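Local coordinates for resiniferatoxin-binding, phosphotriesterase-related protein (Rhodobacter sphaeroides 2.4.1, PDB 3K2G) that probably hydrolyses phosphoric esters at a binuclear zinc centre held in a TIM barrel, at residues A286-A291 and R331-D336; M239-M244 and Q276-D281; L28-M33 and K93-V98. All blocks are in the same frame, centred on the assembly; numbering follows the deposited sequence.

Contact 1. Residues A286-A291 and R331-D336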
ATOM      1  N   ALA B 286      11.875   4.150  -5.369  1.00 21.16           N
ATOM      2  CA  ALA B 286      12.409   4.190  -4.012  1.00 21.53           C
ATOM      3  C   ALA B 286      13.275   5.438  -3.839  1.00 20.99           C
ATOM      4  O   ALA B 286      13.272   6.073  -2.782  1.00 19.42           O
ATOM      5  CB  ALA B 286      13.236   2.940  -3.733  1.00 20.59           C
ATOM      6  N   ILE B 287      14.020   5.772  -4.889  1.00 19.74           N
ATOM      7  CA  ILE B 287      14.891   6.940  -4.881  1.00 20.05           C
ATOM      8  C   ILE B 287      14.042   8.211  -4.814  1.00 22.03           C
ATOM      9  O   ILE B 287      14.362   9.145  -4.076  1.00 20.67           O
ATOM     10  CB  ILE B 287      15.789   6.955  -6.147  1.00 20.97           C
ATOM     11  CG1 ILE B 287      16.812   5.812  -6.063  1.00 19.74           C
ATOM     12  CG2 ILE B 287      16.487   8.293  -6.289  1.00 21.06           C
ATOM     13  CD1 ILE B 287      17.624   5.600  -7.339  1.00 21.82           C
ATOM     14  N   LEU B 288      12.960   8.241  -5.586  1.00 22.54           N
ATOM     15  CA  LEU B 288      12.061   9.390  -5.589  1.00 24.74           C
ATOM     16  C   LEU B 288      11.536   9.615  -4.182  1.00 23.03           C
ATOM     17  O   LEU B 288      11.521  10.742  -3.684  1.00 22.65           O
ATOM     18  CB  LEU B 288      10.882   9.142  -6.527  1.00 27.50           C
ATOM     19  CG  LEU B 288      10.975   9.723  -7.938  1.00 32.10           C
ATOM     20  CD1 LEU B 288      12.270   9.287  -8.611  1.00 32.26           C
ATOM     21  CD2 LEU B 288       9.756   9.263  -8.737  1.00 34.54           C
ATOM     22  N   GLY B 289      11.104   8.527  -3.553  1.00 23.36           N
ATOM     23  CA  GLY B 289      10.583   8.601  -2.202  1.00 23.44           C
ATOM     24  C   GLY B 289      11.624   9.112  -1.225  1.00 23.39           C
ATOM     25  O   GLY B 289      11.346  10.003  -0.423  1.00 21.12           O
ATOM     26  N   LEU B 290      12.826   8.548  -1.281  1.00 22.54           N
ATOM     27  CA  LEU B 290      13.878   8.997  -0.382  1.00 23.13           C
ATOM     28  C   LEU B 290      14.060  10.501  -0.557  1.00 23.78           C
ATOM     29  O   LEU B 290      14.189  11.230   0.425  1.00 23.60           O
ATOM     30  CB  LEU B 290      15.187   8.254  -0.668  1.00 22.79           C
ATOM     31  CG  LEU B 290      15.278   6.827  -0.113  1.00 22.98           C
ATOM     32  CD1 LEU B 290      16.518   6.148  -0.671  1.00 22.84           C
ATOM     33  CD2 LEU B 290      15.328   6.857   1.420  1.00 22.26           C
ATOM     34  N   ALA B 291      14.047  10.965  -1.803  1.00 23.47           N
ATOM     35  CA  ALA B 291      14.202  12.393  -2.084  1.00 25.30           C
ATOM     36  C   ALA B 291      13.035  13.189  -1.501  1.00 26.19           C
ATOM     37  O   ALA B 291      13.241  14.233  -0.875  1.00 25.39           O
ATOM     38  CB  ALA B 291      14.297  12.629  -3.584  1.00 25.94           C
ATOM     39  N   ARG B 331      14.489  10.876 -14.749  1.00 24.55           N
ATOM     40  CA  ARG B 331      13.845  12.092 -15.208  1.00 27.52           C
ATOM     41  C   ARG B 331      12.381  11.766 -15.511  1.00 27.46           C
ATOM     42  O   ARG B 331      11.482  12.525 -15.143  1.00 26.01           O
ATOM     43  CB  ARG B 331      14.553  12.626 -16.451  1.00 30.63           C
ATOM     44  CG  ARG B 331      14.294  14.094 -16.717  1.00 36.73           C
ATOM     45  CD  ARG B 331      15.057  14.565 -17.943  1.00 41.17           C
ATOM     46  NE  ARG B 331      14.898  15.999 -18.168  1.00 47.19           N
ATOM     47  CZ  ARG B 331      15.502  16.947 -17.457  1.00 49.35           C
ATOM     48  NH1 ARG B 331      16.321  16.626 -16.461  1.00 49.68           N
ATOM     49  NH2 ARG B 331      15.287  18.224 -17.745  1.00 50.88           N
ATOM     50  N   ARG B 332      12.138  10.627 -16.159  1.00 27.47           N
ATOM     51  CA  ARG B 332      10.770  10.218 -16.480  1.00 28.04           C
ATOM     52  C   ARG B 332       9.967  10.079 -15.187  1.00 28.22           C
ATOM     53  O   ARG B 332       8.750  10.257 -15.180  1.00 28.22           O
ATOM     54  CB  ARG B 332      10.753   8.880 -17.241  1.00 28.65           C
ATOM     55  CG  ARG B 332      11.371   8.924 -18.642  1.00 28.33           C
ATOM     56  CD  ARG B 332      10.961   7.707 -19.481  1.00 30.56           C
ATOM     57  NE  ARG B 332      11.425   6.435 -18.926  1.00 29.43           N
ATOM     58  CZ  ARG B 332      12.657   5.951 -19.080  1.00 30.00           C
ATOM     59  NH1 ARG B 332      13.556   6.631 -19.778  1.00 28.48           N
ATOM     60  NH2 ARG B 332      12.989   4.785 -18.537  1.00 30.11           N
ATOM     61  N   HIS B 333      10.657   9.758 -14.096  1.00 27.02           N
ATOM     62  CA  HIS B 333      10.008   9.601 -12.803  1.00 27.83           C
ATOM     63  C   HIS B 333       9.777  10.917 -12.060  1.00 29.10           C
ATOM     64  O   HIS B 333       9.072  10.939 -11.054  1.00 28.89           O
ATOM     65  CB  HIS B 333      10.808   8.655 -11.901  1.00 28.16           C
ATOM     66  CG  HIS B 333      10.511   7.206 -12.129  1.00 27.15           C
ATOM     67  ND1 HIS B 333      10.961   6.516 -13.234  1.00 26.42           N
ATOM     68  CD2 HIS B 333       9.800   6.317 -11.396  1.00 26.66           C
ATOM     69  CE1 HIS B 333      10.543   5.266 -13.171  1.00 24.73           C
ATOM     70  NE2 HIS B 333       9.836   5.119 -12.065  1.00 28.02           N
ATOM     71  N   GLY B 334      10.379  12.003 -12.529  1.00 28.66           N
ATOM     72  CA  GLY B 334      10.161  13.277 -11.865  1.00 32.04           C
ATOM     73  C   GLY B 334      11.370  14.080 -11.412  1.00 33.75           C
ATOM     74  O   GLY B 334      11.212  15.219 -10.973  1.00 33.48           O
ATOM     75  N   LEU B 335      12.570  13.516 -11.507  1.00 33.93           N
ATOM     76  CA  LEU B 335      13.761  14.249 -11.086  1.00 34.97           C
ATOM     77  C   LEU B 335      14.269  15.198 -12.165  1.00 35.59           C
ATOM     78  O   LEU B 335      14.303  14.844 -13.342  1.00 34.79           O
ATOM     79  CB  LEU B 335      14.885  13.283 -10.705  1.00 33.97           C
ATOM     80  CG  LEU B 335      14.752  12.502  -9.401  1.00 35.54           C
ATOM     81  CD1 LEU B 335      16.016  11.673  -9.197  1.00 35.10           C
ATOM     82  CD2 LEU B 335      14.545  13.463  -8.230  1.00 35.51           C
ATOM     83  N   ASP B 336      14.665  16.403 -11.762  1.00 36.70           N
ATOM     84  CA  ASP B 336      15.184  17.374 -12.719  1.00 37.55           C
ATOM     85  C   ASP B 336      16.694  17.240 -12.849  1.00 36.95           C
ATOM     86  O   ASP B 336      17.322  16.508 -12.088  1.00 37.33           O
ATOM     87  CB  ASP B 336      14.820  18.810 -12.314  1.00 39.38           C
ATOM     88  CG  ASP B 336      15.333  19.190 -10.935  1.00 41.26           C
ATOM     89  OD1 ASP B 336      16.367  18.643 -10.503  1.00 41.34           O
ATOM     90  OD2 ASP B 336      14.703  20.057 -10.291  1.00 43.11           O
TER
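The side chain of L335 leaves its backbone with CG opposite the carbonyl carbon (chi1 -72°) and CD1 fully extended, which carries the branched end across to L288 and I287. H333 turns its CB and ring to the same neighbour, L288. L288 has a chi1 of -97°, away from any staggered position, and its CD2 is modelled very near the carbonyl O of H333. Together these leave the exact placing of its fork doubtful. As modelled, L288 CD1 lies between the two partners, 4.1 Å from L335 CG and 3.7 Å from H333 CB. CD2 meets H333 alone. With the same caution, L288 CD2 sits 3.4 Å from H333 CB and near the plane of the imidazole, at its edge. The L288 and H333 side chains cross at about a right angle. I287 adds a looser touch, with CG2 4.5 Å from L335 CD1. I287 also packs on I299 and L301 of strand 299-301, so it links the contact to the barrel wall. L335 also touches L343 of helix 337-352.

The chain turns just here. Helix 321-332 ends in a Schellman motif at G334, which has positive phi, and G334 N bonds to R331 O at 2.9 Å. D336 then caps the next helix, with OD1 bonded to A339 N. The polar end of H333 is engaged elsewhere, ND1 donating to R329 O. Helices 280-292 and 321-332 have a polar tie nearby, the salt bridge of D281 with R329. Between the two segments themselves the contact is apolar and without direction: the L288 methyls meet H333 CB and the ring edge, and L288 and I287 meet L335.

Contact 2. Residues M239-M244 and Q276-D281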
HETATM    1  N   MSE B 239      21.720  -1.246  -1.735  1.00 14.11           N
HETATM    2  CA  MSE B 239      20.432  -0.872  -1.169  1.00 16.12           C
HETATM    3  C   MSE B 239      19.258  -1.265  -2.062  1.00 16.11           C
HETATM    4  O   MSE B 239      18.135  -1.400  -1.585  1.00 14.52           O
HETATM    5  CB  MSE B 239      20.404   0.628  -0.911  1.00 17.41           C
HETATM    6  CG  MSE B 239      21.392   1.062   0.173  1.00 18.40           C
HETATM    7 SE   MSE B 239      21.158   0.097   1.840  1.00 27.23          SE
HETATM    8  CE  MSE B 239      19.355   0.686   2.230  1.00 23.64           C
ATOM      9  N   ASN B 240      19.528  -1.460  -3.353  1.00 16.19           N
ATOM     10  CA  ASN B 240      18.494  -1.809  -4.330  1.00 17.77           C
ATOM     11  C   ASN B 240      17.429  -2.813  -3.882  1.00 17.54           C
ATOM     12  O   ASN B 240      16.240  -2.553  -4.029  1.00 17.38           O
ATOM     13  CB  ASN B 240      19.131  -2.323  -5.626  1.00 19.56           C
ATOM     14  CG  ASN B 240      20.024  -1.294  -6.289  1.00 20.35           C
ATOM     15  OD1 ASN B 240      19.747  -0.831  -7.400  1.00 23.80           O
ATOM     16  ND2 ASN B 240      21.103  -0.931  -5.613  1.00 17.70           N
ATOM     17  N   PRO B 241      17.840  -3.971  -3.340  1.00 17.45           N
ATOM     18  CA  PRO B 241      16.884  -4.992  -2.895  1.00 18.17           C
ATOM     19  C   PRO B 241      15.906  -4.605  -1.789  1.00 19.36           C
ATOM     20  O   PRO B 241      14.888  -5.272  -1.613  1.00 17.45           O
ATOM     21  CB  PRO B 241      17.785  -6.154  -2.470  1.00 20.77           C
ATOM     22  CG  PRO B 241      19.016  -5.967  -3.322  1.00 19.49           C
ATOM     23  CD  PRO B 241      19.221  -4.477  -3.230  1.00 18.73           C
ATOM     24  N   SER B 242      16.210  -3.553  -1.035  1.00 18.24           N
ATOM     25  CA  SER B 242      15.319  -3.135   0.043  1.00 17.69           C
ATOM     26  C   SER B 242      14.472  -1.928  -0.344  1.00 17.96           C
ATOM     27  O   SER B 242      13.957  -1.211   0.516  1.00 16.86           O
ATOM     28  CB  SER B 242      16.120  -2.844   1.325  1.00 18.54           C
ATOM     29  OG  SER B 242      17.119  -1.856   1.126  1.00 16.38           O
ATOM     30  N   HIS B 243      14.314  -1.724  -1.650  1.00 17.89           N
ATOM     31  CA  HIS B 243      13.526  -0.618  -2.185  1.00 18.07           C
ATOM     32  C   HIS B 243      12.087  -0.600  -1.668  1.00 18.24           C
ATOM     33  O   HIS B 243      11.461   0.455  -1.614  1.00 17.54           O
ATOM     34  CB  HIS B 243      13.483  -0.700  -3.710  1.00 19.20           C
ATOM     35  CG  HIS B 243      12.667  -1.845  -4.226  1.00 19.65           C
ATOM     36  ND1 HIS B 243      11.302  -1.764  -4.408  1.00 19.71           N
ATOM     37  CD2 HIS B 243      13.019  -3.105  -4.578  1.00 21.10           C
ATOM     38  CE1 HIS B 243      10.850  -2.925  -4.853  1.00 21.85           C
ATOM     39  NE2 HIS B 243      11.872  -3.755  -4.964  1.00 19.71           N
HETATM   40  N   MSE B 244      11.569  -1.770  -1.307  1.00 19.04           N
HETATM   41  CA  MSE B 244      10.193  -1.895  -0.819  1.00 21.42           C
HETATM   42  C   MSE B 244      10.053  -1.708   0.685  1.00 19.79           C
HETATM   43  O   MSE B 244       8.997  -1.981   1.255  1.00 18.11           O
HETATM   44  CB  MSE B 244       9.596  -3.258  -1.204  1.00 24.81           C
HETATM   45  CG  MSE B 244      10.575  -4.284  -1.763  1.00 33.85           C
HETATM   46 SE   MSE B 244      11.983  -4.891  -0.537  1.00 42.36          SE
HETATM   47  CE  MSE B 244      11.005  -6.335   0.398  1.00 37.33           C
ATOM     48  N   GLN B 276      16.038 -12.281  -6.115  1.00 20.59           N
ATOM     49  CA  GLN B 276      15.871 -11.599  -7.386  1.00 19.28           C
ATOM     50  C   GLN B 276      16.220 -10.117  -7.306  1.00 18.62           C
ATOM     51  O   GLN B 276      15.758  -9.408  -6.414  1.00 16.47           O
ATOM     52  CB  GLN B 276      14.416 -11.748  -7.844  1.00 20.06           C
ATOM     53  CG  GLN B 276      14.062 -10.992  -9.115  1.00 21.99           C
ATOM     54  CD  GLN B 276      14.645 -11.633 -10.357  1.00 22.67           C
ATOM     55  OE1 GLN B 276      14.400 -12.807 -10.633  1.00 23.45           O
ATOM     56  NE2 GLN B 276      15.409 -10.866 -11.117  1.00 21.07           N
ATOM     57  N   CYS B 277      17.032  -9.653  -8.247  1.00 18.50           N
ATOM     58  CA  CYS B 277      17.401  -8.245  -8.298  1.00 18.88           C
ATOM     59  C   CYS B 277      16.179  -7.467  -8.751  1.00 18.79           C
ATOM     60  O   CYS B 277      15.510  -7.857  -9.710  1.00 19.09           O
ATOM     61  CB  CYS B 277      18.531  -8.015  -9.301  1.00 17.96           C
ATOM     62  SG  CYS B 277      20.059  -8.846  -8.852  1.00 21.83           S
ATOM     63  N   PRO B 278      15.882  -6.344  -8.081  1.00 18.83           N
ATOM     64  CA  PRO B 278      14.728  -5.508  -8.419  1.00 18.47           C
ATOM     65  C   PRO B 278      14.931  -4.793  -9.747  1.00 17.86           C
ATOM     66  O   PRO B 278      16.052  -4.716 -10.248  1.00 17.01           O
ATOM     67  CB  PRO B 278      14.664  -4.536  -7.246  1.00 19.94           C
ATOM     68  CG  PRO B 278      16.113  -4.298  -6.966  1.00 19.59           C
ATOM     69  CD  PRO B 278      16.699  -5.708  -7.030  1.00 19.20           C
ATOM     70  N   SER B 279      13.843  -4.263 -10.301  1.00 17.94           N
ATOM     71  CA  SER B 279      13.887  -3.548 -11.577  1.00 18.49           C
ATOM     72  C   SER B 279      14.315  -2.101 -11.372  1.00 18.20           C
ATOM     73  O   SER B 279      14.160  -1.555 -10.283  1.00 15.90           O
ATOM     74  CB  SER B 279      12.510  -3.546 -12.227  1.00 19.25           C
ATOM     75  OG  SER B 279      11.644  -2.673 -11.530  1.00 17.29           O
ATOM     76  N   ASP B 280      14.819  -1.470 -12.426  1.00 17.83           N
ATOM     77  CA  ASP B 280      15.242  -0.080 -12.308  1.00 18.56           C
ATOM     78  C   ASP B 280      14.069   0.844 -11.997  1.00 18.24           C
ATOM     79  O   ASP B 280      14.247   1.891 -11.373  1.00 15.89           O
ATOM     80  CB  ASP B 280      15.964   0.371 -13.577  1.00 18.52           C
ATOM     81  CG  ASP B 280      17.357  -0.224 -13.685  1.00 21.59           C
ATOM     82  OD1 ASP B 280      17.869  -0.728 -12.653  1.00 19.43           O
ATOM     83  OD2 ASP B 280      17.941  -0.181 -14.791  1.00 21.00           O
ATOM     84  N   ASP B 281      12.869   0.462 -12.428  1.00 19.08           N
ATOM     85  CA  ASP B 281      11.698   1.281 -12.137  1.00 20.74           C
ATOM     86  C   ASP B 281      11.391   1.228 -10.639  1.00 20.55           C
ATOM     87  O   ASP B 281      11.077   2.252 -10.032  1.00 20.39           O
ATOM     88  CB  ASP B 281      10.475   0.813 -12.936  1.00 22.90           C
ATOM     89  CG  ASP B 281      10.270   1.610 -14.220  1.00 25.51           C
ATOM     90  OD1 ASP B 281      10.919   2.666 -14.395  1.00 24.06           O
ATOM     91  OD2 ASP B 281       9.446   1.186 -15.053  1.00 28.55           O
TER
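The imidazole of H243 meets P278 at a slant, with P278 CB 3.4 Å from H243 CD2 and close to H243 NE2 as well. One face of the ring carries M244 CG, from the selenomethionine next in the chain, offset toward the rim. At the edge, in the ring plane, is the backbone O of N240. H243 and P278 run alongside one another, pointing opposite ways. In H243, CG stands between the backbone N and the carbonyl carbon (chi1 70°), the crowded position. This brings the ring edge beside N240 O and the ring to P278 CB.

The proline is the centre of the contact. P278 CG lies 3.4 Å from N240 O. The same P278 CG is 3.8 Å from N240 CB. P241 adds a looser touch, its CG 4.4 Å from P278 CD. N240 O has a second task: it accepts a hydrogen bond from H243 N at 3.2 Å. This bond closes the turn that presents H243. V283 of helix 280-292 packs on both N240 and P278.

Past P278 the chain enters that helix. S279 is its N-cap, with OG capping a backbone N just beyond, while E282 OE1 accepts a bond from S279 N, as in a capping box. Before P278, Q276 OE1 bonds R329 of the second subunit, so this part also sits at the subunit interface.

The turn 239-244 follows strand 234-236 and zinc ligand H238, and the side chain of P241 is about 5 Å from that of H238. Two neighbouring beta-alpha loops of the TIM barrel pack together here: the loop after strand 234-236, and the entry to helix 280-292, which follows strand 258-261. They meet at the C-terminal end of the barrel strands, where the zinc site lies.

Contact 3. Residues L28-M33 and K93-V98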
ATOM      1  N   LEU B  28      36.731  15.543  -8.986  1.00 19.80           N
ATOM      2  CA  LEU B  28      36.146  14.205  -9.056  1.00 19.22           C
ATOM      3  C   LEU B  28      35.130  14.147 -10.194  1.00 18.87           C
ATOM      4  O   LEU B  28      35.180  13.252 -11.028  1.00 18.55           O
ATOM      5  CB  LEU B  28      35.473  13.843  -7.729  1.00 17.47           C
ATOM      6  CG  LEU B  28      35.077  12.371  -7.586  1.00 19.12           C
ATOM      7  CD1 LEU B  28      36.334  11.497  -7.579  1.00 16.71           C
ATOM      8  CD2 LEU B  28      34.291  12.175  -6.296  1.00 17.65           C
ATOM      9  N   GLY B  29      34.208  15.106 -10.214  1.00 18.63           N
ATOM     10  CA  GLY B  29      33.206  15.169 -11.265  1.00 18.79           C
ATOM     11  C   GLY B  29      32.213  14.022 -11.344  1.00 19.54           C
ATOM     12  O   GLY B  29      31.920  13.365 -10.345  1.00 18.93           O
ATOM     13  N   HIS B  30      31.697  13.797 -12.553  1.00 18.93           N
ATOM     14  CA  HIS B  30      30.725  12.740 -12.835  1.00 20.47           C
ATOM     15  C   HIS B  30      31.390  11.425 -12.443  1.00 19.58           C
ATOM     16  O   HIS B  30      32.346  10.989 -13.086  1.00 17.63           O
ATOM     17  CB  HIS B  30      30.381  12.762 -14.322  1.00 22.54           C
ATOM     18  CG  HIS B  30      29.037  12.191 -14.643  1.00 24.88           C
ATOM     19  ND1 HIS B  30      28.811  10.838 -14.768  1.00 26.38           N
ATOM     20  CD2 HIS B  30      27.843  12.795 -14.850  1.00 24.20           C
ATOM     21  CE1 HIS B  30      27.534  10.631 -15.040  1.00 24.96           C
ATOM     22  NE2 HIS B  30      26.925  11.802 -15.094  1.00 28.15           N
ATOM     23  N   THR B  31      30.856  10.788 -11.404  1.00 19.52           N
ATOM     24  CA  THR B  31      31.465   9.580 -10.863  1.00 17.89           C
ATOM     25  C   THR B  31      30.588   8.358 -10.607  1.00 17.56           C
ATOM     26  O   THR B  31      29.406   8.475 -10.293  1.00 16.37           O
ATOM     27  CB  THR B  31      32.154   9.933  -9.517  1.00 18.53           C
ATOM     28  OG1 THR B  31      33.106  10.982  -9.728  1.00 18.04           O
ATOM     29  CG2 THR B  31      32.840   8.717  -8.908  1.00 18.36           C
ATOM     30  N   LEU B  32      31.206   7.182 -10.734  1.00 15.37           N
ATOM     31  CA  LEU B  32      30.555   5.914 -10.439  1.00 13.09           C
ATOM     32  C   LEU B  32      31.218   5.486  -9.128  1.00 12.88           C
ATOM     33  O   LEU B  32      32.407   5.158  -9.095  1.00 10.33           O
ATOM     34  CB  LEU B  32      30.824   4.876 -11.541  1.00 11.96           C
ATOM     35  CG  LEU B  32      30.077   5.017 -12.869  1.00 12.49           C
ATOM     36  CD1 LEU B  32      30.569   3.953 -13.855  1.00 13.49           C
ATOM     37  CD2 LEU B  32      28.584   4.853 -12.628  1.00 11.84           C
HETATM   38  N   MSE B  33      30.440   5.513  -8.049  1.00 13.38           N
HETATM   39  CA  MSE B  33      30.920   5.176  -6.716  1.00 12.98           C
HETATM   40  C   MSE B  33      31.241   3.715  -6.431  1.00 12.64           C
HETATM   41  O   MSE B  33      31.909   3.410  -5.441  1.00 11.69           O
HETATM   42  CB  MSE B  33      29.900   5.638  -5.672  1.00 14.54           C
HETATM   43  CG  MSE B  33      29.901   7.140  -5.400  1.00 15.41           C
HETATM   44 SE   MSE B  33      31.536   7.810  -4.712  1.00 24.60          SE
HETATM   45  CE  MSE B  33      31.730   6.573  -3.248  1.00 11.54           C
ATOM     46  N   LYS B  93      36.202   3.287 -21.336  1.00 20.37           N
ATOM     47  CA  LYS B  93      36.211   4.414 -22.254  1.00 21.24           C
ATOM     48  C   LYS B  93      34.791   4.816 -22.638  1.00 21.89           C
ATOM     49  O   LYS B  93      34.549   5.961 -23.020  1.00 20.38           O
ATOM     50  CB  LYS B  93      37.022   4.085 -23.505  1.00 22.83           C
ATOM     51  CG  LYS B  93      38.526   4.060 -23.276  1.00 24.44           C
ATOM     52  CD  LYS B  93      39.262   3.795 -24.581  1.00 25.33           C
ATOM     53  CE  LYS B  93      40.767   3.743 -24.373  1.00 25.94           C
ATOM     54  NZ  LYS B  93      41.497   3.472 -25.645  1.00 26.77           N
ATOM     55  N   GLN B  94      33.846   3.881 -22.539  1.00 21.19           N
ATOM     56  CA  GLN B  94      32.455   4.189 -22.863  1.00 21.44           C
ATOM     57  C   GLN B  94      31.889   5.176 -21.842  1.00 21.39           C
ATOM     58  O   GLN B  94      31.116   6.077 -22.187  1.00 20.66           O
ATOM     59  CB  GLN B  94      31.607   2.920 -22.851  1.00 22.97           C
ATOM     60  CG  GLN B  94      31.836   1.996 -24.017  1.00 24.16           C
ATOM     61  CD  GLN B  94      30.957   0.769 -23.933  1.00 26.78           C
ATOM     62  OE1 GLN B  94      29.759   0.873 -23.654  1.00 25.15           O
ATOM     63  NE2 GLN B  94      31.541  -0.402 -24.173  1.00 26.53           N
ATOM     64  N   PHE B  95      32.272   4.984 -20.584  1.00 20.10           N
ATOM     65  CA  PHE B  95      31.829   5.853 -19.495  1.00 20.67           C
ATOM     66  C   PHE B  95      32.405   7.243 -19.726  1.00 21.16           C
ATOM     67  O   PHE B  95      31.693   8.242 -19.652  1.00 20.07           O
ATOM     68  CB  PHE B  95      32.319   5.296 -18.156  1.00 21.10           C
ATOM     69  CG  PHE B  95      32.021   6.179 -16.974  1.00 19.93           C
ATOM     70  CD1 PHE B  95      30.727   6.632 -16.726  1.00 17.44           C
ATOM     71  CD2 PHE B  95      33.031   6.515 -16.076  1.00 19.60           C
ATOM     72  CE1 PHE B  95      30.443   7.398 -15.598  1.00 19.63           C
ATOM     73  CE2 PHE B  95      32.760   7.281 -14.942  1.00 18.51           C
ATOM     74  CZ  PHE B  95      31.462   7.725 -14.701  1.00 17.70           C
ATOM     75  N   ALA B  96      33.701   7.294 -20.011  1.00 22.50           N
ATOM     76  CA  ALA B  96      34.366   8.566 -20.267  1.00 24.67           C
ATOM     77  C   ALA B  96      33.722   9.214 -21.493  1.00 25.52           C
ATOM     78  O   ALA B  96      33.567  10.434 -21.557  1.00 24.51           O
ATOM     79  CB  ALA B  96      35.852   8.338 -20.513  1.00 24.89           C
ATOM     80  N   ALA B  97      33.330   8.383 -22.453  1.00 25.04           N
ATOM     81  CA  ALA B  97      32.711   8.873 -23.675  1.00 25.68           C
ATOM     82  C   ALA B  97      31.433   9.669 -23.419  1.00 25.49           C
ATOM     83  O   ALA B  97      31.063  10.519 -24.224  1.00 24.89           O
ATOM     84  CB  ALA B  97      32.422   7.705 -24.616  1.00 25.38           C
ATOM     85  N   VAL B  98      30.753   9.388 -22.307  1.00 24.99           N
ATOM     86  CA  VAL B  98      29.523  10.099 -21.972  1.00 24.76           C
ATOM     87  C   VAL B  98      29.704  11.090 -20.817  1.00 25.55           C
ATOM     88  O   VAL B  98      28.741  11.437 -20.132  1.00 23.75           O
ATOM     89  CB  VAL B  98      28.369   9.117 -21.614  1.00 25.99           C
ATOM     90  CG1 VAL B  98      27.990   8.287 -22.837  1.00 25.92           C
ATOM     91  CG2 VAL B  98      28.781   8.213 -20.462  1.00 24.34           C
TER
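L32 and F95 come at each other from opposite directions, and the leucine sets a methyl over the phenyl face. L32 CD1 is over the middle of that face, 3.8 Å from the centroid and 7° off the ring normal, a CH-pi contact. L32 CG lies off centre, 3.6 Å from both F95 CZ and F95 CE1. F95 projects from helix 85-97 with CG opposite its backbone N (chi1 175°), which sends the ring out from the helix to the strand.

H30 takes a different approach. Its ring presents an edge to F95, with F95 CE1 near the plane of the imidazole and 3.9 Å from H30 ND1. The backbone joins in as well: H30 O lies 3.7 Å from F95 CZ, and T31 C is also close to that atom. H30 ND1 is buried here and has no polar partner in the model. T323 of helix 321-332 touches both H30 and F95, and I103 of strand 102-105 also packs on F95.

T31 points away from the helix. Its OG1 donates to G29 O at 2.7 Å, from well above the carbonyl plane (56° out), and ties T31 back to G29. L32 itself bonds through its backbone to S102 and V104, so strand 31-32 is paired with the strand that follows the helix.

Strand 31-32, helix 85-97 and parallel neighbour 102-105 form a beta-alpha-beta crossover, the repeating step of the TIM barrel. L32 points outward into the strand-helix layer, while zinc ligands H34 and H36 come next in the chain. This His-X-His pair after the first barrel strand is a hallmark of the phosphotriesterase family and its metallo-dependent hydrolase relatives.

How the contacts relate
From the N terminus, contact 3 comes first: it closes a loop of 59 residues and ties the first barrel strand to helix 85-97. Contact 2 follows far along the chain, closing 31 residues between the turn after strand 234-236 and the start of helix 280-292. Contact 1 then opens on that same helix and closes 39 residues at the turn after helix 321-332. The three loops run in series, so none nests in or crosses another. Contacts 1 and 2 share helix 280-292 and touch, with A286 CB 3.6 Å from H243 CB. Contact 3 stays apart, its nearest atoms about 11 Å from either.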